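DUF3861 domain-containing protein (Pectobacterium atrosepticum SCRI1043, PDB 3CJL) is of unknown function but folds as a small two-stranded, helix-rich domain that forms a dimer by extending its sheet into a second copy. Local coordinates at residues Asn4-Thr9 with Asp29-Leu34; Phe22-His27 with Phe58-Met63; Val53-Phe58 with Ala80-Leu85. One frame throughout, in Å; residues are numbered along the deposited sequence.

Contact 1. Residues Asn4-Thr9 with Asp29-Leu34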
ATOM      1  N   ASN A   4      11.929  -4.064  10.003  1.00 31.65           N
ATOM      2  CA  ASN A   4      12.621  -2.853   9.589  1.00 32.01           C
ATOM      3  C   ASN A   4      11.657  -1.697   9.834  1.00 31.05           C
ATOM      4  O   ASN A   4      10.506  -1.755   9.409  1.00 29.99           O
ATOM      5  CB  ASN A   4      12.991  -2.925   8.105  1.00 33.90           C
ATOM      6  CG  ASN A   4      13.916  -4.098   7.775  1.00 36.90           C
ATOM      7  OD1 ASN A   4      13.475  -5.192   7.430  1.00 41.73           O
ATOM      8  ND2 ASN A   4      15.190  -3.853   7.844  1.00 36.19           N
ATOM      9  N   ILE A   5      12.136  -0.645  10.500  1.00 30.88           N
ATOM     10  CA  ILE A   5      11.310   0.490  10.912  1.00 29.42           C
ATOM     11  C   ILE A   5      11.461   1.644   9.932  1.00 29.14           C
ATOM     12  O   ILE A   5      12.567   2.043   9.579  1.00 26.96           O
ATOM     13  CB  ILE A   5      11.669   0.959  12.347  1.00 29.94           C
ATOM     14  CG1 ILE A   5      11.589  -0.219  13.338  1.00 31.48           C
ATOM     15  CG2 ILE A   5      10.723   2.041  12.794  1.00 30.00           C
ATOM     16  CD1 ILE A   5      12.218   0.103  14.704  1.00 31.10           C
ATOM     17  N   TYR A   6      10.325   2.166   9.479  1.00 30.31           N
ATOM     18  CA  TYR A   6      10.287   3.260   8.525  1.00 29.40           C
ATOM     19  C   TYR A   6       9.399   4.332   9.075  1.00 30.69           C
ATOM     20  O   TYR A   6       8.522   4.030   9.881  1.00 29.02           O
ATOM     21  CB  TYR A   6       9.728   2.804   7.156  1.00 30.70           C
ATOM     22  CG  TYR A   6      10.493   1.658   6.547  1.00 29.49           C
ATOM     23  CD1 TYR A   6      11.588   1.885   5.732  1.00 31.52           C
ATOM     24  CD2 TYR A   6      10.131   0.335   6.809  1.00 32.51           C
ATOM     25  CE1 TYR A   6      12.318   0.825   5.195  1.00 32.18           C
ATOM     26  CE2 TYR A   6      10.863  -0.740   6.280  1.00 33.02           C
ATOM     27  CZ  TYR A   6      11.948  -0.484   5.475  1.00 34.40           C
ATOM     28  OH  TYR A   6      12.666  -1.530   4.942  1.00 31.53           O
ATOM     29  N   GLN A   7       9.661   5.581   8.674  1.00 29.93           N
ATOM     30  CA  GLN A   7       8.701   6.657   8.850  1.00 31.00           C
ATOM     31  C   GLN A   7       8.070   6.900   7.479  1.00 29.54           C
ATOM     32  O   GLN A   7       8.780   7.093   6.493  1.00 26.10           O
ATOM     33  CB  GLN A   7       9.339   7.949   9.343  1.00 32.24           C
ATOM     34  CG  GLN A   7       8.304   9.009   9.805  1.00 33.38           C
ATOM     35  CD  GLN A   7       7.639   8.663  11.130  1.00 38.88           C
ATOM     36  OE1 GLN A   7       8.106   7.798  11.867  1.00 36.32           O
ATOM     37  NE2 GLN A   7       6.543   9.344  11.434  1.00 31.34           N
ATOM     38  N   ILE A   8       6.741   6.902   7.432  1.00 29.90           N
ATOM     39  CA  ILE A   8       6.004   7.153   6.204  1.00 30.98           C
ATOM     40  C   ILE A   8       5.311   8.511   6.319  1.00 29.24           C
ATOM     41  O   ILE A   8       4.542   8.750   7.254  1.00 27.66           O
ATOM     42  CB  ILE A   8       4.913   6.082   5.940  1.00 33.26           C
ATOM     43  CG1 ILE A   8       5.439   4.650   6.138  1.00 33.29           C
ATOM     44  CG2 ILE A   8       4.269   6.296   4.560  1.00 30.56           C
ATOM     45  CD1 ILE A   8       6.646   4.321   5.367  1.00 35.25           C
ATOM     46  N   THR A   9       5.542   9.379   5.342  1.00 28.38           N
ATOM     47  CA  THR A   9       4.940  10.701   5.323  1.00 28.14           C
ATOM     48  C   THR A   9       4.205  10.887   4.002  1.00 29.55           C
ATOM     49  O   THR A   9       4.760  10.573   2.951  1.00 29.54           O
ATOM     50  CB  THR A   9       6.033  11.792   5.491  1.00 28.57           C
ATOM     51  OG1 THR A   9       6.813  11.489   6.648  1.00 31.76           O
ATOM     52  CG2 THR A   9       5.430  13.225   5.605  1.00 27.93           C
ATOM     53  N   ASP A  29      13.201  -6.048   4.018  1.00 37.61           N
ATOM     54  CA  ASP A  29      14.019  -4.885   3.748  1.00 37.04           C
ATOM     55  C   ASP A  29      13.421  -4.280   2.485  1.00 35.47           C
ATOM     56  O   ASP A  29      13.686  -4.763   1.396  1.00 35.65           O
ATOM     57  CB  ASP A  29      15.481  -5.316   3.539  1.00 37.56           C
ATOM     58  CG  ASP A  29      16.404  -4.157   3.256  1.00 37.42           C
ATOM     59  OD1 ASP A  29      15.932  -3.094   2.813  1.00 42.28           O
ATOM     60  OD2 ASP A  29      17.629  -4.316   3.453  1.00 43.29           O
ATOM     61  N   LEU A  30      12.612  -3.229   2.647  1.00 34.68           N
ATOM     62  CA  LEU A  30      11.876  -2.611   1.539  1.00 35.09           C
ATOM     63  C   LEU A  30      12.783  -2.072   0.429  1.00 34.26           C
ATOM     64  O   LEU A  30      12.540  -2.323  -0.748  1.00 33.50           O
ATOM     65  CB  LEU A  30      10.957  -1.498   2.061  1.00 35.03           C
ATOM     66  CG  LEU A  30      10.130  -0.690   1.058  1.00 37.36           C
ATOM     67  CD1 LEU A  30       9.202  -1.588   0.233  1.00 35.43           C
ATOM     68  CD2 LEU A  30       9.327   0.376   1.820  1.00 34.55           C
ATOM     69  N   PHE A  31      13.829  -1.353   0.811  1.00 34.75           N
ATOM     70  CA  PHE A  31      14.780  -0.809  -0.156  1.00 36.14           C
ATOM     71  C   PHE A  31      15.522  -1.911  -0.911  1.00 36.82           C
ATOM     72  O   PHE A  31      15.769  -1.755  -2.097  1.00 38.71           O
ATOM     73  CB  PHE A  31      15.739   0.180   0.510  1.00 37.22           C
ATOM     74  CG  PHE A  31      15.086   1.488   0.884  1.00 37.03           C
ATOM     75  CD1 PHE A  31      14.323   1.603   2.032  1.00 42.41           C
ATOM     76  CD2 PHE A  31      15.222   2.602   0.074  1.00 42.68           C
ATOM     77  CE1 PHE A  31      13.695   2.809   2.365  1.00 41.57           C
ATOM     78  CE2 PHE A  31      14.615   3.800   0.416  1.00 43.35           C
ATOM     79  CZ  PHE A  31      13.851   3.894   1.570  1.00 36.50           C
ATOM     80  N   LYS A  32      15.839  -3.029  -0.254  1.00 37.49           N
ATOM     81  CA  LYS A  32      16.466  -4.175  -0.950  1.00 40.29           C
ATOM     82  C   LYS A  32      15.466  -4.852  -1.913  1.00 40.18           C
ATOM     83  O   LYS A  32      15.830  -5.221  -3.025  1.00 39.74           O
ATOM     84  CB  LYS A  32      17.044  -5.180   0.050  1.00 39.30           C
ATOM     85  CG  LYS A  32      18.074  -6.122  -0.537  1.00 43.24           C
ATOM     86  CD  LYS A  32      18.655  -7.056   0.532  1.00 44.29           C
ATOM     87  CE  LYS A  32      20.101  -7.465   0.225  1.00 52.33           C
ATOM     88  NZ  LYS A  32      20.277  -8.192  -1.070  1.00 56.26           N
ATOM     89  N   LEU A  33      14.209  -4.970  -1.486  1.00 41.00           N
ATOM     90  CA  LEU A  33      13.126  -5.516  -2.319  1.00 42.22           C
ATOM     91  C   LEU A  33      12.892  -4.645  -3.578  1.00 42.51           C
ATOM     92  O   LEU A  33      12.709  -5.173  -4.690  1.00 39.75           O
ATOM     93  CB  LEU A  33      11.837  -5.657  -1.488  1.00 42.06           C
ATOM     94  CG  LEU A  33      10.779  -6.693  -1.877  1.00 44.67           C
ATOM     95  CD1 LEU A  33      11.312  -8.110  -1.706  1.00 47.85           C
ATOM     96  CD2 LEU A  33       9.494  -6.524  -1.033  1.00 45.98           C
ATOM     97  N   LEU A  34      12.937  -3.321  -3.410  1.00 41.92           N
ATOM     98  CA  LEU A  34      12.795  -2.386  -4.539  1.00 43.79           C
ATOM     99  C   LEU A  34      13.932  -2.502  -5.577  1.00 45.22           C
ATOM    100  O   LEU A  34      13.668  -2.448  -6.776  1.00 44.19           O
ATOM    101  CB  LEU A  34      12.633  -0.933  -4.052  1.00 42.66           C
ATOM    102  CG  LEU A  34      11.300  -0.606  -3.364  1.00 44.76           C
ATOM    103  CD1 LEU A  34      11.350   0.749  -2.696  1.00 41.84           C
ATOM    104  CD2 LEU A  34      10.121  -0.680  -4.332  1.00 44.70           C
TER
HETATM  105  O   HOH W   1      14.915  -1.046   4.033  1.00 38.79           O

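Contact 2. Residues Phe22-His27 with Phe58-Met63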
ATOM      1  N   PHE A  22       3.582   8.672  10.009  1.00 32.15           N
ATOM      2  CA  PHE A  22       3.496   7.574  10.958  1.00 32.45           C
ATOM      3  C   PHE A  22       4.672   6.623  10.835  1.00 31.59           C
ATOM      4  O   PHE A  22       5.297   6.522   9.781  1.00 31.23           O
ATOM      5  CB  PHE A  22       2.162   6.822  10.801  1.00 33.33           C
ATOM      6  CG  PHE A  22       1.971   6.182   9.463  1.00 33.15           C
ATOM      7  CD1 PHE A  22       1.523   6.922   8.391  1.00 32.90           C
ATOM      8  CD2 PHE A  22       2.230   4.827   9.275  1.00 33.98           C
ATOM      9  CE1 PHE A  22       1.331   6.336   7.144  1.00 35.53           C
ATOM     10  CE2 PHE A  22       2.040   4.250   8.044  1.00 37.18           C
ATOM     11  CZ  PHE A  22       1.589   5.018   6.972  1.00 32.80           C
ATOM     12  N   GLU A  23       4.992   5.968  11.939  1.00 31.54           N
ATOM     13  CA  GLU A  23       6.051   4.978  11.954  1.00 34.14           C
ATOM     14  C   GLU A  23       5.437   3.650  11.568  1.00 33.18           C
ATOM     15  O   GLU A  23       4.307   3.343  11.945  1.00 31.78           O
ATOM     16  CB  GLU A  23       6.683   4.836  13.313  1.00 34.13           C
ATOM     17  CG  GLU A  23       7.745   3.749  13.366  1.00 37.43           C
ATOM     18  CD  GLU A  23       8.386   3.672  14.717  1.00 37.13           C
ATOM     19  OE1 GLU A  23       9.238   4.517  14.994  1.00 39.64           O
ATOM     20  OE2 GLU A  23       8.034   2.770  15.494  1.00 42.48           O
ATOM     21  N   PHE A  24       6.180   2.870  10.805  1.00 32.78           N
ATOM     22  CA  PHE A  24       5.700   1.567  10.429  1.00 35.36           C
ATOM     23  C   PHE A  24       6.816   0.565  10.245  1.00 33.46           C
ATOM     24  O   PHE A  24       7.873   0.894   9.744  1.00 33.76           O
ATOM     25  CB  PHE A  24       4.825   1.674   9.191  1.00 38.80           C
ATOM     26  CG  PHE A  24       3.927   0.509   9.022  1.00 42.61           C
ATOM     27  CD1 PHE A  24       2.957   0.228   9.999  1.00 43.59           C
ATOM     28  CD2 PHE A  24       4.046  -0.318   7.912  1.00 39.93           C
ATOM     29  CE1 PHE A  24       2.123  -0.892   9.873  1.00 44.20           C
ATOM     30  CE2 PHE A  24       3.210  -1.414   7.766  1.00 44.74           C
ATOM     31  CZ  PHE A  24       2.250  -1.704   8.756  1.00 44.55           C
ATOM     32  N   SER A  25       6.567  -0.658  10.692  1.00 31.93           N
ATOM     33  CA  SER A  25       7.554  -1.722  10.651  1.00 34.77           C
ATOM     34  C   SER A  25       7.149  -2.750   9.590  1.00 34.30           C
ATOM     35  O   SER A  25       5.996  -3.120   9.546  1.00 33.67           O
ATOM     36  CB  SER A  25       7.638  -2.378  12.032  1.00 34.05           C
ATOM     37  OG  SER A  25       8.585  -3.427  12.040  1.00 43.66           O
ATOM     38  N   LEU A  26       8.089  -3.156   8.733  1.00 33.90           N
ATOM     39  CA  LEU A  26       7.869  -4.210   7.739  1.00 35.58           C
ATOM     40  C   LEU A  26       8.873  -5.299   8.019  1.00 35.19           C
ATOM     41  O   LEU A  26      10.001  -5.019   8.404  1.00 34.76           O
ATOM     42  CB  LEU A  26       8.085  -3.722   6.296  1.00 35.85           C
ATOM     43  CG  LEU A  26       7.254  -2.543   5.782  1.00 42.78           C
ATOM     44  CD1 LEU A  26       7.774  -2.106   4.420  1.00 41.67           C
ATOM     45  CD2 LEU A  26       5.756  -2.868   5.725  1.00 43.62           C
ATOM     46  N   HIS A  27       8.476  -6.535   7.759  1.00 35.29           N
ATOM     47  CA  HIS A  27       9.341  -7.700   7.939  1.00 34.90           C
ATOM     48  C   HIS A  27      10.110  -8.122   6.697  1.00 36.47           C
ATOM     49  O   HIS A  27      10.502  -9.275   6.559  1.00 37.84           O
ATOM     50  CB  HIS A  27       8.522  -8.819   8.526  1.00 33.97           C
ATOM     51  CG  HIS A  27       8.080  -8.505   9.900  1.00 37.14           C
ATOM     52  ND1 HIS A  27       8.955  -8.537  10.960  1.00 43.58           N
ATOM     53  CD2 HIS A  27       6.910  -8.040  10.382  1.00 39.08           C
ATOM     54  CE1 HIS A  27       8.322  -8.160  12.049  1.00 38.86           C
ATOM     55  NE2 HIS A  27       7.077  -7.860  11.728  1.00 40.90           N
ATOM     56  N   PHE A  58      -0.051  -2.421   3.029  1.00 35.91           N
ATOM     57  CA  PHE A  58      -1.351  -3.027   3.349  1.00 37.39           C
ATOM     58  C   PHE A  58      -1.239  -4.516   3.688  1.00 35.90           C
ATOM     59  O   PHE A  58      -1.953  -4.980   4.560  1.00 36.77           O
ATOM     60  CB  PHE A  58      -2.476  -2.603   2.358  1.00 42.33           C
ATOM     61  CG  PHE A  58      -2.845  -3.609   1.307  1.00 40.77           C
ATOM     62  CD1 PHE A  58      -3.719  -4.643   1.606  1.00 47.06           C
ATOM     63  CD2 PHE A  58      -2.447  -3.433  -0.021  1.00 50.23           C
ATOM     64  CE1 PHE A  58      -4.101  -5.554   0.642  1.00 48.69           C
ATOM     65  CE2 PHE A  58      -2.846  -4.329  -1.013  1.00 45.48           C
ATOM     66  CZ  PHE A  58      -3.668  -5.394  -0.677  1.00 50.89           C
ATOM     67  N   GLY A  59      -0.275  -5.217   3.089  1.00 34.68           N
ATOM     68  CA  GLY A  59      -0.020  -6.624   3.375  1.00 35.74           C
ATOM     69  C   GLY A  59       0.468  -6.917   4.784  1.00 35.38           C
ATOM     70  O   GLY A  59       0.049  -7.891   5.395  1.00 36.11           O
ATOM     71  N   GLU A  60       1.364  -6.075   5.280  1.00 34.50           N
ATOM     72  CA  GLU A  60       1.807  -6.112   6.675  1.00 34.88           C
ATOM     73  C   GLU A  60       0.644  -5.927   7.670  1.00 33.15           C
ATOM     74  O   GLU A  60       0.564  -6.648   8.661  1.00 35.55           O
ATOM     75  CB  GLU A  60       2.875  -5.040   6.892  1.00 35.29           C
ATOM     76  CG  GLU A  60       3.422  -4.924   8.299  1.00 39.60           C
ATOM     77  CD  GLU A  60       4.015  -6.226   8.831  1.00 45.50           C
ATOM     78  OE1 GLU A  60       4.696  -6.949   8.062  1.00 46.37           O
ATOM     79  OE2 GLU A  60       3.790  -6.510  10.030  1.00 48.48           O
ATOM     80  N   VAL A  61      -0.262  -4.990   7.410  1.00 33.78           N
ATOM     81  CA  VAL A  61      -1.421  -4.783   8.309  1.00 34.34           C
ATOM     82  C   VAL A  61      -2.326  -6.019   8.378  1.00 36.43           C
ATOM     83  O   VAL A  61      -2.797  -6.408   9.451  1.00 38.12           O
ATOM     84  CB  VAL A  61      -2.254  -3.539   7.922  1.00 34.30           C
ATOM     85  CG1 VAL A  61      -3.503  -3.451   8.794  1.00 32.42           C
ATOM     86  CG2 VAL A  61      -1.428  -2.273   8.089  1.00 32.87           C
HETATM   87  N   MSE A  62      -2.570  -6.624   7.235  1.00 38.11           N
HETATM   88  CA  MSE A  62      -3.338  -7.858   7.177  1.00 43.14           C
HETATM   89  C   MSE A  62      -2.636  -9.015   7.911  1.00 39.16           C
HETATM   90  O   MSE A  62      -3.313  -9.805   8.557  1.00 37.81           O
HETATM   91  CB  MSE A  62      -3.641  -8.222   5.727  1.00 40.27           C
HETATM   92  CG  MSE A  62      -4.573  -7.205   5.087  1.00 51.03           C
HETATM   93 SE   MSE A  62      -5.291  -7.727   3.349  0.75 56.31          SE
HETATM   94  CE  MSE A  62      -3.707  -8.598   2.606  1.00 46.01           C
HETATM   95  N   MSE A  63      -1.306  -9.102   7.831  1.00 39.50           N
HETATM   96  CA  MSE A  63      -0.543 -10.090   8.625  1.00 42.06           C
HETATM   97  C   MSE A  63      -0.780  -9.874  10.121  1.00 41.64           C
HETATM   98  O   MSE A  63      -0.924 -10.821  10.866  1.00 41.93           O
HETATM   99  CB  MSE A  63       0.979  -9.973   8.422  1.00 43.86           C
HETATM  100  CG  MSE A  63       1.563 -10.315   7.065  1.00 50.98           C
HETATM  101 SE   MSE A  63       0.829 -11.884   6.269  0.75 74.59          SE
HETATM  102  CE  MSE A  63      -0.547 -10.998   4.984  1.00 56.92           C
TER

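Contact 3. Residues Val53-Phe58 with Ala80-Leu85. With EDO (1,2-ethanediol), chain C.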
ATOM      1  N   VAL A  53       5.507  -0.524  -2.624  1.00 35.62           N
ATOM      2  CA  VAL A  53       5.330   0.185  -1.346  1.00 33.98           C
ATOM      3  C   VAL A  53       3.920  -0.033  -0.807  1.00 33.18           C
ATOM      4  O   VAL A  53       3.738  -0.357   0.369  1.00 33.22           O
ATOM      5  CB  VAL A  53       5.618   1.702  -1.484  1.00 35.37           C
ATOM      6  CG1 VAL A  53       5.165   2.477  -0.237  1.00 34.60           C
ATOM      7  CG2 VAL A  53       7.099   1.932  -1.746  1.00 33.28           C
ATOM      8  N   GLY A  54       2.932   0.143  -1.673  1.00 32.85           N
ATOM      9  CA  GLY A  54       1.540  -0.003  -1.300  1.00 33.62           C
ATOM     10  C   GLY A  54       1.186  -1.390  -0.828  1.00 32.20           C
ATOM     11  O   GLY A  54       0.562  -1.539   0.218  1.00 32.16           O
ATOM     12  N   LEU A  55       1.614  -2.390  -1.592  1.00 33.10           N
ATOM     13  CA  LEU A  55       1.425  -3.812  -1.257  1.00 34.78           C
ATOM     14  C   LEU A  55       2.054  -4.260   0.094  1.00 34.90           C
ATOM     15  O   LEU A  55       1.441  -5.011   0.852  1.00 34.25           O
ATOM     16  CB  LEU A  55       2.015  -4.649  -2.385  1.00 33.98           C
ATOM     17  CG  LEU A  55       1.874  -6.159  -2.364  1.00 37.82           C
ATOM     18  CD1 LEU A  55       0.417  -6.520  -2.475  1.00 43.47           C
ATOM     19  CD2 LEU A  55       2.688  -6.737  -3.509  1.00 36.72           C
ATOM     20  N   LYS A  56       3.295  -3.842   0.356  1.00 36.12           N
ATOM     21  CA  LYS A  56       3.964  -4.146   1.617  1.00 35.94           C
ATOM     22  C   LYS A  56       3.298  -3.437   2.804  1.00 35.94           C
ATOM     23  O   LYS A  56       3.191  -4.011   3.873  1.00 39.82           O
ATOM     24  CB  LYS A  56       5.455  -3.790   1.583  1.00 37.83           C
ATOM     25  CG  LYS A  56       6.312  -4.445   0.503  1.00 37.80           C
ATOM     26  CD  LYS A  56       6.079  -5.933   0.265  1.00 46.16           C
ATOM     27  CE  LYS A  56       6.608  -6.791   1.346  1.00 47.14           C
ATOM     28  NZ  LYS A  56       6.493  -8.247   0.913  1.00 51.37           N
ATOM     29  N   LEU A  57       2.844  -2.200   2.619  1.00 36.58           N
ATOM     30  CA  LEU A  57       2.121  -1.486   3.674  1.00 35.92           C
ATOM     31  C   LEU A  57       0.816  -2.181   4.013  1.00 34.99           C
ATOM     32  O   LEU A  57       0.609  -2.521   5.158  1.00 35.80           O
ATOM     33  CB  LEU A  57       1.841  -0.025   3.302  1.00 35.75           C
ATOM     34  CG  LEU A  57       3.021   0.947   3.383  1.00 43.05           C
ATOM     35  CD1 LEU A  57       2.613   2.314   2.818  1.00 32.91           C
ATOM     36  CD2 LEU A  57       3.547   1.059   4.825  1.00 34.55           C
ATOM     37  N   PHE A  58      -0.051  -2.421   3.029  1.00 35.91           N
ATOM     38  CA  PHE A  58      -1.351  -3.027   3.349  1.00 37.39           C
ATOM     39  C   PHE A  58      -1.239  -4.516   3.688  1.00 35.90           C
ATOM     40  O   PHE A  58      -1.953  -4.980   4.560  1.00 36.77           O
ATOM     41  CB  PHE A  58      -2.476  -2.603   2.358  1.00 42.33           C
ATOM     42  CG  PHE A  58      -2.845  -3.609   1.307  1.00 40.77           C
ATOM     43  CD1 PHE A  58      -3.719  -4.643   1.606  1.00 47.06           C
ATOM     44  CD2 PHE A  58      -2.447  -3.433  -0.021  1.00 50.23           C
ATOM     45  CE1 PHE A  58      -4.101  -5.554   0.642  1.00 48.69           C
ATOM     46  CE2 PHE A  58      -2.846  -4.329  -1.013  1.00 45.48           C
ATOM     47  CZ  PHE A  58      -3.668  -5.394  -0.677  1.00 50.89           C
ATOM     48  N   ALA A  80      -2.260 -16.175  -3.052  1.00 32.77           N
ATOM     49  CA  ALA A  80      -2.098 -16.638  -4.427  1.00 32.81           C
ATOM     50  C   ALA A  80      -1.516 -15.535  -5.315  1.00 33.16           C
ATOM     51  O   ALA A  80      -0.688 -15.798  -6.184  1.00 33.15           O
ATOM     52  CB  ALA A  80      -3.434 -17.135  -4.992  1.00 33.65           C
ATOM     53  N   PHE A  81      -1.958 -14.305  -5.083  1.00 33.40           N
ATOM     54  CA  PHE A  81      -1.439 -13.142  -5.790  1.00 32.49           C
ATOM     55  C   PHE A  81       0.049 -12.941  -5.449  1.00 32.05           C
ATOM     56  O   PHE A  81       0.878 -12.723  -6.340  1.00 30.17           O
ATOM     57  CB  PHE A  81      -2.274 -11.911  -5.423  1.00 33.89           C
ATOM     58  CG  PHE A  81      -1.751 -10.627  -5.973  1.00 31.50           C
ATOM     59  CD1 PHE A  81      -1.899 -10.328  -7.319  1.00 35.24           C
ATOM     60  CD2 PHE A  81      -1.110  -9.722  -5.152  1.00 35.91           C
ATOM     61  CE1 PHE A  81      -1.431  -9.120  -7.828  1.00 35.27           C
ATOM     62  CE2 PHE A  81      -0.634  -8.526  -5.658  1.00 41.35           C
ATOM     63  CZ  PHE A  81      -0.795  -8.228  -7.003  1.00 34.75           C
HETATM   64  N   MSE A  82       0.378 -13.042  -4.166  1.00 33.40           N
HETATM   65  CA  MSE A  82       1.762 -12.905  -3.712  1.00 36.01           C
HETATM   66  C   MSE A  82       2.660 -13.976  -4.298  1.00 35.63           C
HETATM   67  O   MSE A  82       3.778 -13.681  -4.685  1.00 35.76           O
HETATM   68  CB  MSE A  82       1.863 -12.975  -2.190  1.00 38.94           C
HETATM   69  CG  MSE A  82       1.321 -11.756  -1.440  1.00 43.39           C
HETATM   70 SE   MSE A  82       2.053 -10.080  -2.007  0.75 54.91          SE
HETATM   71  CE  MSE A  82       3.953 -10.498  -1.783  1.00 50.64           C
HETATM   72  N   MSE A  83       2.168 -15.210  -4.362  1.00 37.53           N
HETATM   73  CA  MSE A  83       2.949 -16.304  -4.934  1.00 41.87           C
HETATM   74  C   MSE A  83       3.213 -16.107  -6.421  1.00 38.91           C
HETATM   75  O   MSE A  83       4.296 -16.416  -6.886  1.00 38.01           O
HETATM   76  CB  MSE A  83       2.273 -17.653  -4.708  1.00 40.67           C
HETATM   77  CG  MSE A  83       2.570 -18.276  -3.354  1.00 42.74           C
HETATM   78 SE   MSE A  83       1.492 -19.879  -3.145  0.75 60.13          SE
HETATM   79  CE  MSE A  83       1.548 -20.590  -4.910  1.00 37.90           C
ATOM     80  N   ASN A  84       2.228 -15.607  -7.160  1.00 39.28           N
ATOM     81  CA  ASN A  84       2.426 -15.297  -8.575  1.00 39.86           C
ATOM     82  C   ASN A  84       3.431 -14.152  -8.786  1.00 40.16           C
ATOM     83  O   ASN A  84       4.231 -14.216  -9.716  1.00 41.13           O
ATOM     84  CB  ASN A  84       1.111 -14.976  -9.262  1.00 40.81           C
ATOM     85  CG  ASN A  84       1.279 -14.779 -10.752  1.00 43.17           C
ATOM     86  OD1 ASN A  84       1.547 -15.732 -11.478  1.00 53.76           O
ATOM     87  ND2 ASN A  84       1.144 -13.541 -11.214  1.00 45.33           N
ATOM     88  N   LEU A  85       3.393 -13.123  -7.934  1.00 40.59           N
ATOM     89  CA  LEU A  85       4.376 -12.034  -8.011  1.00 42.15           C
ATOM     90  C   LEU A  85       5.802 -12.504  -7.723  1.00 43.98           C
ATOM     91  O   LEU A  85       6.747 -11.991  -8.321  1.00 44.58           O
ATOM     92  CB  LEU A  85       4.041 -10.870  -7.059  1.00 41.14           C
ATOM     93  CG  LEU A  85       2.856  -9.976  -7.436  1.00 47.80           C
ATOM     94  CD1 LEU A  85       2.566  -9.014  -6.287  1.00 45.52           C
ATOM     95  CD2 LEU A  85       3.069  -9.218  -8.773  1.00 43.64           C
TER
HETATM   96  C1  EDO C  88       8.526  -9.934  -3.675  1.00 62.28           C
HETATM   97  O1  EDO C  88       8.004  -9.648  -4.982  1.00 63.21           O
HETATM   98  C2  EDO C  88       7.442  -9.721  -2.618  1.00 61.25           C
HETATM   99  O2  EDO C  88       7.962  -9.953  -1.296  1.00 58.45           O

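Contact 1. Residues Asn4-Thr9 with Asp29-Leu34
Tyr6 sets its ring obliquely against the first turn of helix 30-37, with CZ 3.7 Å from Leu30 CB and CE1 3.7 Å from Phe31 CE1. The phenyl ring of Phe31 receives that CE1 at its edge, nearly in plane, while the two side chains run past each other in opposite directions. Tyr6 CG stands anti to the carbonyl carbon (chi1 -57°), which sends the ring off strand 4-12 with its hydroxyl at the helix start. There the backbone N of Leu30 donates to Tyr6 OH over 2.9 Å at 156°, a fairly straight bond. A water in the plane of the tyrosine ring accepts from the same OH, at a short distance of doubtful exactness, and donates to Asp29 OD1 at 2.6 Å. Asp29 is the N-cap: its OD1 also takes Lys32 N, 3.1 Å away, the amide approaching from well above the carboxylate plane. Along the strand, Tyr6 to Thr9 pair with a strand of the second subunit, so the sheet continues across the dimer interface. Tyr6 OH thus accepts from a first-turn amide and apparently donates to the water, a chain of bonds ending on the capping carboxylate that ties the buried phenol to the helix N-terminus.

Contact 2. Residues Phe22-His27 with Phe58-Met63
Phe24 and Glu60 meet where the beta-hairpin of strands 4-12 and 19-26 lies across the long helix 45-64; the short axes of strand 22-26 and helix 58-63 pass 9.0 Å apart at 78°, nearly perpendicular. The close-packed part is mostly apolar. The ring end of Phe24 sits obliquely against the helix, CZ touching Glu60 CG at 3.5 Å and Val61 CG2 at 3.8 Å. Leu26 CD2 reaches Glu60 CB at 3.8 Å, so Phe24 and Leu26 meet the aliphatic stem of the glutamate side by side, on its strand-facing side. Glu60 CG also lies 3.4 Å from the backbone Ser25 O. With CG anti to its backbone N and a bend at chi2 (57°), Glu60 packs its methylenes on the strand and carries its carboxylate on to His27. Phe24 also packs on Ala50 of the second subunit. The looser, exposed side belongs to His27, whose ring plane is turned 50° from the carboxylate. No hydrogen bond spans the two segments here: Glu60 OE2 is bound by Gln64 NE2 and His27 ND1 by Gly1 O. Instead the histidine offers a carbon, CD2, which lies 3.4 Å from Glu60 OE1.

Contact 3. Residues Val53-Phe58 with Ala80-Leu85
Leu55 leaves helix 45-64 toward helix 75-86, and its CB, with chi1 at -175°, places CG anti to the backbone N, out across the gap. CG comes within 3.9 Å of the selenium of Met82, a selenomethionine. Both methyls touch that selenium as well, and each goes on to a further partner. CD1 continues to Phe81, meeting CE2 at 3.9 Å at the edge of the ring and close to its plane. CD2, 3.7 Å from Met82 SE, reaches Leu85 CD1 at 3.6 Å, which it meets tip to tip. This is a splayed, roughly antiparallel helix pair: the short axes of 53-58 and 80-85 run at 140° to each other and come no nearer than 13.2 Å, so long side chains rather than backbones bridge them. Leu85 also leans its CG over one face of the Phe81 ring, toward its rim, while Phe51 touches both residues and Phe74 of the second subunit stacks on Phe81. Lys56 closes the more polar flank. Bent at chi2 and chi3, its chain is folded so that NZ, in a salt bridge with Asp28, also donates to O2 of a 1,2-ethanediol at 3.2 Å. That molecule, probably from the crystallisation liquor, rests its C2 3.7 Å from Met82 CE.

In the fold
All three contacts are largely buried, and helix 45-64 serves both contacts 2 and 3. Contacts 1 and 2 use the two antiparallel strands of one hairpin, joined by backbone bonds such as Tyr6 O to Phe24 N. Contact 1 sets the first strand on the following short helix, contact 2 the second strand on the long one, and contact 3 brings in the C-terminal helix. Their chemistry differs accordingly: contact 1 is fastened by a hydrogen bond and a water at a helix start, contact 2 is mostly apolar with a polar exposed edge, and contact 3 relies on hydrophobic tips. Lys56 links contacts 1 and 3 by packing on Leu30 and Leu33. Each also touches the second subunit.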